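HP0958 (Helicobacter pylori, PDB 3NA7) probably acts in flagellum biogenesis, as a chaperone in flagellar export and a post-transcriptional regulator, through a kinked coiled-coil hairpin joined to a zinc-ribbon domain. Local coordinates at residues Gln80-Met83 / Ser84-Lys87; Ser94-Ile97 / Glu98-Ile101; Ala102-Arg105 / Ser106-Asn110. All coordinates share one frame; numbering follows the deposited sequence.

Contact 1 (Gln80-Met83 / Ser84-Lys87); sequences QKKM and SEIK
The C-terminal end of helix 24-85, where the first arm of the antiparallel coiled-coil hairpin runs out, is marked on its outer surface by an i to i+4 salt bridge between Lys-81 and Glu-85. NZ of Lys-81 lies 3.0 Å from OE2 of Glu-85 and stands 41° out of the carboxylate plane, so the ammonium meets this oxygen obliquely from above. The lysine reaches there because its chain runs straight as far as CE and then bends at chi4 (-57°), which turns NZ toward the next helical turn. The glutamate leans back over the carbonyl of Lys-81, with its CG 3.5 Å from Lys-81 O. That same oxygen is shared: the weak bond from Glu-85 N and a very short approach by Ser-84 OG both end on it, the latter too close for its exact geometry to be trusted. Met-83 leaves the helix on a different side and packs on Leu-92, Leu-95 and Glu-99 of helix 91-171. The side chain of Met-83 is about 6 Å from a bound magnesium ion. Helical geometry stops at Ile-86, whose positive phi (55°) breaks the spiral just beyond Glu-85. Even so, its amide keeps one last i to i+4 bond, Ile-86 N to Lys-82 O at 2.8 Å, and its CB is set 3.4 Å from Met-83 O.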
ATOM      1  N   GLN A  80       4.754 -46.621 -40.796  1.00 54.45           N
ATOM      2  CA  GLN A  80       3.776 -47.654 -41.107  1.00 56.05           C
ATOM      3  C   GLN A  80       3.693 -47.891 -42.606  1.00 59.99           C
ATOM      4  O   GLN A  80       3.624 -49.043 -43.056  1.00 60.03           O
ATOM      5  CB  GLN A  80       2.407 -47.284 -40.541  1.00 55.85           C
ATOM      6  CG  GLN A  80       2.409 -47.318 -39.019  1.00 56.63           C
ATOM      7  CD  GLN A  80       1.122 -46.876 -38.381  1.00 59.37           C
ATOM      8  OE1 GLN A  80       0.203 -46.386 -39.039  1.00 66.49           O
ATOM      9  NE2 GLN A  80       1.049 -47.042 -37.075  1.00 62.48           N
ATOM     10  N   LYS A  81       3.716 -46.805 -43.378  1.00 63.12           N
ATOM     11  CA  LYS A  81       3.708 -46.922 -44.829  1.00 68.92           C
ATOM     12  C   LYS A  81       4.906 -47.754 -45.276  1.00 70.70           C
ATOM     13  O   LYS A  81       4.759 -48.655 -46.094  1.00 73.98           O
ATOM     14  CB  LYS A  81       3.702 -45.542 -45.500  1.00 70.88           C
ATOM     15  CG  LYS A  81       3.430 -45.569 -47.011  1.00 74.87           C
ATOM     16  CD  LYS A  81       3.093 -44.159 -47.522  1.00 80.41           C
ATOM     17  CE  LYS A  81       2.971 -44.099 -49.037  1.00 86.70           C
ATOM     18  NZ  LYS A  81       4.215 -44.575 -49.710  1.00 86.49           N
ATOM     19  N   LYS A  82       6.082 -47.470 -44.715  1.00 71.43           N
ATOM     20  CA  LYS A  82       7.303 -48.243 -44.997  1.00 72.15           C
ATOM     21  C   LYS A  82       7.195 -49.720 -44.655  1.00 72.32           C
ATOM     22  O   LYS A  82       7.785 -50.561 -45.344  1.00 73.70           O
ATOM     23  CB  LYS A  82       8.510 -47.630 -44.288  1.00 72.32           C
ATOM     24  CG  LYS A  82       9.278 -46.631 -45.147  1.00 75.80           C
ATOM     25  CD  LYS A  82       9.937 -45.532 -44.312  1.00 77.94           C
ATOM     26  CE  LYS A  82      10.639 -44.515 -45.210  1.00 81.01           C
ATOM     27  NZ  LYS A  82      10.406 -43.112 -44.740  1.00 82.75           N
ATOM     28  N   MET A  83       6.445 -50.036 -43.601  1.00 71.53           N
ATOM     29  CA  MET A  83       6.237 -51.426 -43.203  1.00 71.94           C
ATOM     30  C   MET A  83       5.395 -52.143 -44.253  1.00 74.91           C
ATOM     31  O   MET A  83       5.605 -53.323 -44.512  1.00 72.97           O
ATOM     32  CB  MET A  83       5.562 -51.556 -41.824  1.00 70.88           C
ATOM     33  CG  MET A  83       6.120 -50.654 -40.725  1.00 68.61           C
ATOM     34  SD  MET A  83       5.684 -50.998 -38.993  1.00 72.79           S
ATOM     35  CE  MET A  83       3.995 -51.571 -39.059  1.00 62.98           C
ATOM     36  N   SER A  84       4.441 -51.432 -44.849  1.00 78.71           N
ATOM     37  CA  SER A  84       3.555 -52.047 -45.845  1.00 84.47           C
ATOM     38  C   SER A  84       4.304 -52.491 -47.116  1.00 87.34           C
ATOM     39  O   SER A  84       4.057 -53.572 -47.642  1.00 88.08           O
ATOM     40  CB  SER A  84       2.381 -51.122 -46.178  1.00 85.42           C
ATOM     41  OG  SER A  84       2.804 -49.985 -46.898  1.00 86.77           O
ATOM     42  N   GLU A  85       5.236 -51.653 -47.566  1.00 90.94           N
ATOM     43  CA  GLU A  85       6.026 -51.859 -48.783  1.00 96.05           C
ATOM     44  C   GLU A  85       7.219 -52.742 -48.478  1.00 98.28           C
ATOM     45  O   GLU A  85       7.691 -53.502 -49.322  1.00100.59           O
ATOM     46  CB  GLU A  85       6.523 -50.505 -49.304  1.00 96.21           C
ATOM     47  CG  GLU A  85       5.424 -49.453 -49.447  1.00 94.80           C
ATOM     48  CD  GLU A  85       5.953 -48.034 -49.525  1.00 93.23           C
ATOM     49  OE1 GLU A  85       6.888 -47.686 -48.772  1.00 88.76           O
ATOM     50  OE2 GLU A  85       5.413 -47.255 -50.337  1.00 93.98           O
ATOM     51  N   ILE A  86       7.696 -52.594 -47.247  1.00 74.67           N
ATOM     52  CA  ILE A  86       8.774 -53.366 -46.622  1.00 77.86           C
ATOM     53  C   ILE A  86      10.133 -53.440 -47.351  1.00 81.55           C
ATOM     54  O   ILE A  86      10.904 -52.476 -47.275  1.00 82.59           O
ATOM     55  CB  ILE A  86       8.296 -54.720 -45.978  1.00 77.31           C
ATOM     56  CG1 ILE A  86       9.322 -55.195 -44.929  1.00 76.70           C
ATOM     57  CG2 ILE A  86       7.982 -55.802 -47.027  1.00 76.31           C
ATOM     58  CD1 ILE A  86      10.047 -54.070 -44.187  1.00 68.45           C
ATOM     59  N   LYS A  87      10.414 -54.571 -48.010  1.00 84.26           N
ATOM     60  CA  LYS A  87      11.724 -54.876 -48.608  1.00 86.77           C
ATOM     61  C   LYS A  87      12.004 -56.372 -48.462  1.00 87.81           C
ATOM     62  O   LYS A  87      12.096 -57.098 -49.453  1.00 88.55           O
ATOM     63  CB  LYS A  87      12.849 -54.098 -47.912  1.00 86.97           C
ATOM     64  CG  LYS A  87      13.959 -53.578 -48.828  1.00 88.81           C
ATOM     65  CD  LYS A  87      15.064 -52.896 -48.006  1.00 88.47           C
ATOM     66  CE  LYS A  87      14.531 -51.730 -47.167  1.00 88.15           C
ATOM     67  NZ  LYS A  87      15.571 -51.214 -46.234  1.00 88.98           N
TER

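Contact 2 (Ser94-Ile97 / Glu98-Ile101)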
ATOM      1  N   SER A  94      12.354 -54.418 -36.860  1.00 83.80           N
ATOM      2  CA  SER A  94      13.087 -53.164 -36.702  1.00 80.50           C
ATOM      3  C   SER A  94      12.156 -51.947 -36.736  1.00 78.11           C
ATOM      4  O   SER A  94      12.198 -51.086 -35.844  1.00 78.91           O
ATOM      5  CB  SER A  94      14.152 -53.064 -37.799  1.00 80.49           C
ATOM      6  OG  SER A  94      14.588 -51.730 -37.979  1.00 80.37           O
ATOM      7  N   LEU A  95      11.300 -51.891 -37.755  1.00 74.86           N
ATOM      8  CA  LEU A  95      10.358 -50.795 -37.899  1.00 72.06           C
ATOM      9  C   LEU A  95       9.297 -50.810 -36.817  1.00 70.10           C
ATOM     10  O   LEU A  95       8.754 -49.751 -36.499  1.00 70.05           O
ATOM     11  CB  LEU A  95       9.693 -50.796 -39.284  1.00 71.61           C
ATOM     12  CG  LEU A  95      10.569 -50.448 -40.491  1.00 71.85           C
ATOM     13  CD1 LEU A  95       9.884 -50.852 -41.789  1.00 73.23           C
ATOM     14  CD2 LEU A  95      10.925 -48.979 -40.510  1.00 72.19           C
ATOM     15  N   ASN A  96       8.991 -51.987 -36.262  1.00 68.66           N
ATOM     16  CA  ASN A  96       7.966 -52.079 -35.208  1.00 67.85           C
ATOM     17  C   ASN A  96       8.477 -51.322 -33.982  1.00 67.70           C
ATOM     18  O   ASN A  96       7.701 -50.726 -33.243  1.00 66.50           O
ATOM     19  CB  ASN A  96       7.643 -53.534 -34.839  1.00 68.10           C
ATOM     20  CG  ASN A  96       6.142 -53.864 -34.943  1.00 68.39           C
ATOM     21  OD1 ASN A  96       5.353 -53.625 -34.021  1.00 58.25           O
ATOM     22  ND2 ASN A  96       5.752 -54.449 -36.088  1.00 72.60           N
ATOM     23  N   ILE A  97       9.796 -51.359 -33.801  1.00 69.30           N
ATOM     24  CA  ILE A  97      10.474 -50.767 -32.663  1.00 70.42           C
ATOM     25  C   ILE A  97      10.661 -49.256 -32.889  1.00 70.07           C
ATOM     26  O   ILE A  97      10.412 -48.460 -31.985  1.00 70.60           O
ATOM     27  CB  ILE A  97      11.792 -51.527 -32.362  1.00 72.87           C
ATOM     28  CG1 ILE A  97      11.457 -52.920 -31.790  1.00 74.37           C
ATOM     29  CG2 ILE A  97      12.687 -50.743 -31.411  1.00 73.32           C
ATOM     30  CD1 ILE A  97      12.653 -53.834 -31.533  1.00 79.70           C
ATOM     31  N   GLU A  98      11.068 -48.879 -34.102  1.00 69.61           N
ATOM     32  CA  GLU A  98      11.083 -47.485 -34.559  1.00 67.69           C
ATOM     33  C   GLU A  98       9.725 -46.850 -34.268  1.00 62.39           C
ATOM     34  O   GLU A  98       9.617 -45.752 -33.707  1.00 61.59           O
ATOM     35  CB  GLU A  98      11.306 -47.462 -36.069  1.00 70.50           C
ATOM     36  CG  GLU A  98      12.476 -46.619 -36.579  1.00 80.30           C
ATOM     37  CD  GLU A  98      12.433 -45.185 -36.111  1.00 85.94           C
ATOM     38  OE1 GLU A  98      12.622 -44.953 -34.894  1.00 93.24           O
ATOM     39  OE2 GLU A  98      12.236 -44.284 -36.959  1.00 90.99           O
ATOM     40  N   GLU A  99       8.686 -47.571 -34.649  1.00 58.39           N
ATOM     41  CA  GLU A  99       7.327 -47.128 -34.447  1.00 55.67           C
ATOM     42  C   GLU A  99       7.020 -47.021 -32.962  1.00 54.03           C
ATOM     43  O   GLU A  99       6.396 -46.057 -32.527  1.00 53.32           O
ATOM     44  CB  GLU A  99       6.361 -48.084 -35.140  1.00 54.41           C
ATOM     45  CG  GLU A  99       4.913 -47.668 -35.097  1.00 54.30           C
ATOM     46  CD  GLU A  99       4.000 -48.861 -35.229  1.00 58.91           C
ATOM     47  OE1 GLU A  99       2.764 -48.687 -35.203  1.00 63.05           O
ATOM     48  OE2 GLU A  99       4.529 -49.995 -35.338  1.00 64.31           O
ATOM     49  N   ASP A 100       7.474 -47.993 -32.176  1.00 54.66           N
ATOM     50  CA  ASP A 100       7.240 -47.951 -30.718  1.00 53.96           C
ATOM     51  C   ASP A 100       7.820 -46.732 -29.990  1.00 50.49           C
ATOM     52  O   ASP A 100       7.187 -46.207 -29.085  1.00 49.08           O
ATOM     53  CB  ASP A 100       7.734 -49.238 -30.065  1.00 58.52           C
ATOM     54  CG  ASP A 100       6.716 -50.359 -30.154  1.00 62.89           C
ATOM     55  OD1 ASP A 100       5.488 -50.075 -30.076  1.00 63.71           O
ATOM     56  OD2 ASP A 100       7.152 -51.518 -30.274  1.00 60.43           O
ATOM     57  N   ILE A 101       9.013 -46.295 -30.386  1.00 51.56           N
ATOM     58  CA  ILE A 101       9.627 -45.080 -29.835  1.00 52.07           C
ATOM     59  C   ILE A 101       8.770 -43.875 -30.204  1.00 49.61           C
ATOM     60  O   ILE A 101       8.491 -43.011 -29.371  1.00 48.47           O
ATOM     61  CB  ILE A 101      11.116 -44.904 -30.319  1.00 54.29           C
ATOM     62  CG1 ILE A 101      12.078 -45.731 -29.459  1.00 57.32           C
ATOM     63  CG2 ILE A 101      11.566 -43.456 -30.270  1.00 51.03           C
ATOM     64  CD1 ILE A 101      12.616 -46.952 -30.140  1.00 60.08           C
TER
HETATM   65  O   HOH W   1       4.758 -51.173 -33.111  1.00 33.82           O
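Glu-99 and Asn-96 lie side by side near the start of helix 91-171, pointing the same way, with carboxylate and amide planes 61° apart. Traced outward, CB of Glu-99 sits over the preceding turn, 3.2 Å from Leu-95 O. With CG anti to the backbone N (chi1 -175°) and the rest of the chain extended, the carboxylate is directed toward helix 24-85, while OE2 stays beside the Asn-96 turn, 3.9 Å from Asn-96 OD1. A water between them is placed to donate to both, 2.7 Å from Asn-96 OD1 and a short 2.5 Å from Glu-99 OE2, although other acceptors compete for its protons. The second oxygen, OE1, accepts from NE2 of Gln-80 on the other arm. A bound magnesium ion about 3 Å from the side chain of Asn-96 adds positive charge here, which would probably ease the gathering of oxygens. On another side of the helix, CG2 of Ile-97 meets CD1 of Ile-101 at 4.0 Å, a modest apolar contact on an exposed surface. Four successive i to i+4 bonds, donated by the amides of Glu-98, Glu-99, Asp-100 and Ile-101, show that the backbone is regular. Toward helix 24-85, Glu-99 packs on Ile-79 and Glu-98 touches Lys-75 and Ile-79, so the Leu-95, Glu-98 and Glu-99 side of the helix faces the other arm of the hairpin.

Contact 3 (Ala102-Arg105 / Ser106-Asn110)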
ATOM      1  N   ALA A 102       8.352 -43.832 -31.461  1.00 48.00           N
ATOM      2  CA  ALA A 102       7.546 -42.730 -31.958  1.00 48.35           C
ATOM      3  C   ALA A 102       6.180 -42.675 -31.269  1.00 47.96           C
ATOM      4  O   ALA A 102       5.706 -41.595 -30.957  1.00 48.75           O
ATOM      5  CB  ALA A 102       7.392 -42.830 -33.467  1.00 47.32           C
ATOM      6  N   LYS A 103       5.562 -43.835 -31.033  1.00 50.36           N
ATOM      7  CA  LYS A 103       4.328 -43.937 -30.221  1.00 52.13           C
ATOM      8  C   LYS A 103       4.508 -43.389 -28.821  1.00 51.83           C
ATOM      9  O   LYS A 103       3.636 -42.682 -28.322  1.00 52.26           O
ATOM     10  CB  LYS A 103       3.850 -45.386 -30.100  1.00 55.55           C
ATOM     11  CG  LYS A 103       2.700 -45.770 -31.039  1.00 63.56           C
ATOM     12  CD  LYS A 103       2.497 -47.310 -31.084  1.00 71.81           C
ATOM     13  CE  LYS A 103       1.009 -47.696 -31.129  1.00 77.45           C
ATOM     14  NZ  LYS A 103       0.208 -46.841 -32.070  1.00 76.16           N
ATOM     15  N   GLU A 104       5.622 -43.730 -28.175  1.00 52.82           N
ATOM     16  CA  GLU A 104       5.887 -43.225 -26.839  1.00 53.27           C
ATOM     17  C   GLU A 104       6.020 -41.716 -26.819  1.00 50.35           C
ATOM     18  O   GLU A 104       5.490 -41.083 -25.922  1.00 48.55           O
ATOM     19  CB  GLU A 104       7.105 -43.889 -26.177  1.00 56.92           C
ATOM     20  CG  GLU A 104       6.760 -44.706 -24.941  1.00 62.57           C
ATOM     21  CD  GLU A 104       5.938 -43.948 -23.882  1.00 65.33           C
ATOM     22  OE1 GLU A 104       6.446 -43.028 -23.186  1.00 68.42           O
ATOM     23  OE2 GLU A 104       4.758 -44.306 -23.715  1.00 71.00           O
ATOM     24  N   ARG A 105       6.687 -41.139 -27.819  1.00 48.86           N
ATOM     25  CA  ARG A 105       6.844 -39.685 -27.864  1.00 49.31           C
ATOM     26  C   ARG A 105       5.478 -39.027 -28.054  1.00 48.23           C
ATOM     27  O   ARG A 105       5.165 -38.022 -27.421  1.00 47.40           O
ATOM     28  CB  ARG A 105       7.845 -39.254 -28.943  1.00 51.09           C
ATOM     29  CG  ARG A 105       9.265 -39.824 -28.717  1.00 58.18           C
ATOM     30  CD  ARG A 105      10.308 -39.209 -29.631  1.00 64.46           C
ATOM     31  NE  ARG A 105      11.617 -39.272 -28.985  1.00 72.41           N
ATOM     32  CZ  ARG A 105      12.674 -39.935 -29.448  1.00 75.54           C
ATOM     33  NH1 ARG A 105      12.618 -40.591 -30.602  1.00 75.02           N
ATOM     34  NH2 ARG A 105      13.802 -39.933 -28.751  1.00 78.51           N
ATOM     35  N   SER A 106       4.640 -39.640 -28.879  1.00 48.85           N
ATOM     36  CA  SER A 106       3.286 -39.136 -29.054  1.00 50.15           C
ATOM     37  C   SER A 106       2.461 -39.277 -27.751  1.00 49.83           C
ATOM     38  O   SER A 106       1.677 -38.376 -27.421  1.00 50.18           O
ATOM     39  CB  SER A 106       2.614 -39.789 -30.265  1.00 50.52           C
ATOM     40  OG  SER A 106       1.218 -39.836 -30.092  1.00 57.71           O
ATOM     41  N   ASN A 107       2.668 -40.352 -26.985  1.00 49.03           N
ATOM     42  CA  ASN A 107       2.038 -40.449 -25.649  1.00 50.47           C
ATOM     43  C   ASN A 107       2.496 -39.385 -24.658  1.00 49.50           C
ATOM     44  O   ASN A 107       1.682 -38.899 -23.867  1.00 50.15           O
ATOM     45  CB  ASN A 107       2.226 -41.818 -24.994  1.00 53.15           C
ATOM     46  CG  ASN A 107       1.678 -42.960 -25.830  1.00 57.12           C
ATOM     47  OD1 ASN A 107       0.862 -42.758 -26.722  1.00 58.66           O
ATOM     48  ND2 ASN A 107       2.131 -44.184 -25.529  1.00 60.08           N
ATOM     49  N   GLN A 108       3.786 -39.040 -24.687  1.00 49.77           N
ATOM     50  CA  GLN A 108       4.330 -37.932 -23.877  1.00 50.18           C
ATOM     51  C   GLN A 108       3.690 -36.585 -24.230  1.00 48.37           C
ATOM     52  O   GLN A 108       3.295 -35.844 -23.333  1.00 49.82           O
ATOM     53  CB  GLN A 108       5.848 -37.819 -24.028  1.00 51.68           C
ATOM     54  CG  GLN A 108       6.629 -38.903 -23.310  1.00 58.48           C
ATOM     55  CD  GLN A 108       7.984 -39.198 -23.955  1.00 62.37           C
ATOM     56  OE1 GLN A 108       8.464 -38.446 -24.810  1.00 65.57           O
ATOM     57  NE2 GLN A 108       8.594 -40.303 -23.552  1.00 57.59           N
ATOM     58  N   ALA A 109       3.593 -36.274 -25.524  1.00 45.88           N
ATOM     59  CA  ALA A 109       2.989 -35.015 -25.965  1.00 45.81           C
ATOM     60  C   ALA A 109       1.527 -34.914 -25.563  1.00 45.94           C
ATOM     61  O   ALA A 109       1.082 -33.849 -25.135  1.00 47.33           O
ATOM     62  CB  ALA A 109       3.144 -34.820 -27.461  1.00 43.87           C
ATOM     63  N   ASN A 110       0.781 -36.014 -25.692  1.00 46.40           N
ATOM     64  CA  ASN A 110      -0.614 -36.032 -25.283  1.00 46.64           C
ATOM     65  C   ASN A 110      -0.777 -35.803 -23.801  1.00 47.61           C
ATOM     66  O   ASN A 110      -1.627 -35.002 -23.412  1.00 48.42           O
ATOM     67  CB  ASN A 110      -1.342 -37.303 -25.727  1.00 46.71           C
ATOM     68  CG  ASN A 110      -1.820 -37.208 -27.151  1.00 49.05           C
ATOM     69  OD1 ASN A 110      -2.480 -36.240 -27.519  1.00 51.44           O
ATOM     70  ND2 ASN A 110      -1.479 -38.195 -27.972  1.00 50.15           N
TER
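Glu-104 and Asn-107 carry a polar, outer part of this stretch of helix 91-171, whereas Ala-102 and Ser-106 supply its packed part. The packed side is recognised by burial: both small residues are buried against helix 24-85, and they are joined to each other by the backbone bond from Ser-106 N to Ala-102 O at 3.0 Å. Lys-103, Arg-105 and Gln-108, by contrast, are exposed and make up the solvent side. At the outer polar pair, ND2 of Asn-107 donates to OE2 of Glu-104 at 3.2 Å along a fairly straight path (160°). OE2 lies close to the amide plane of Asn-107, but the N-H meets that oxygen from above the carboxylate plane; the two flat groups are turned 72° apart. A bend at chi2 (-53°) brings the glutamate's end back toward Asn-107. Its other oxygen, OE1, is 3.5 Å from NE2 of Gln-108. A long, weak ion pair links OE1 to Arg-111. OD1 of Asn-107 approaches Lys-103 O to 3.2 Å, an acceptor against an acceptor, while ND2 serves the glutamate. Against helix 24-85, Ala-102 rests on Ile-76, Ser-106 packs on Leu-69 and Thr-72 with OG weakly bonded to Asn-73, and Asn-110 extends the row onto Leu-69, all within the antiparallel pairing of the two long hairpin arms.

How the contacts relate
From the N terminus, the chain climbs helix 24-85 and reaches contact 1 at its end, turns through a short connection, then enters helix 91-171, where contacts 2 and 3 follow directly, 94-101 running into 102-110. Each is built from i to i+3 and i to i+4 pairs on a continuous stretch of eight or nine residues, so none closes a long loop; they stand in series, without nesting or crossing. The reversal between helices brings contact 1 back against contact 2, their centres 12 Å apart, with Ile-86 CD1 packed 4.0 Å from Leu-95 CD1. Contact 3 lies further along the returning arm, about 5 Å from contact 1 at the nearest atoms. Together they sample the hairpin's tip, far from the chain's centre.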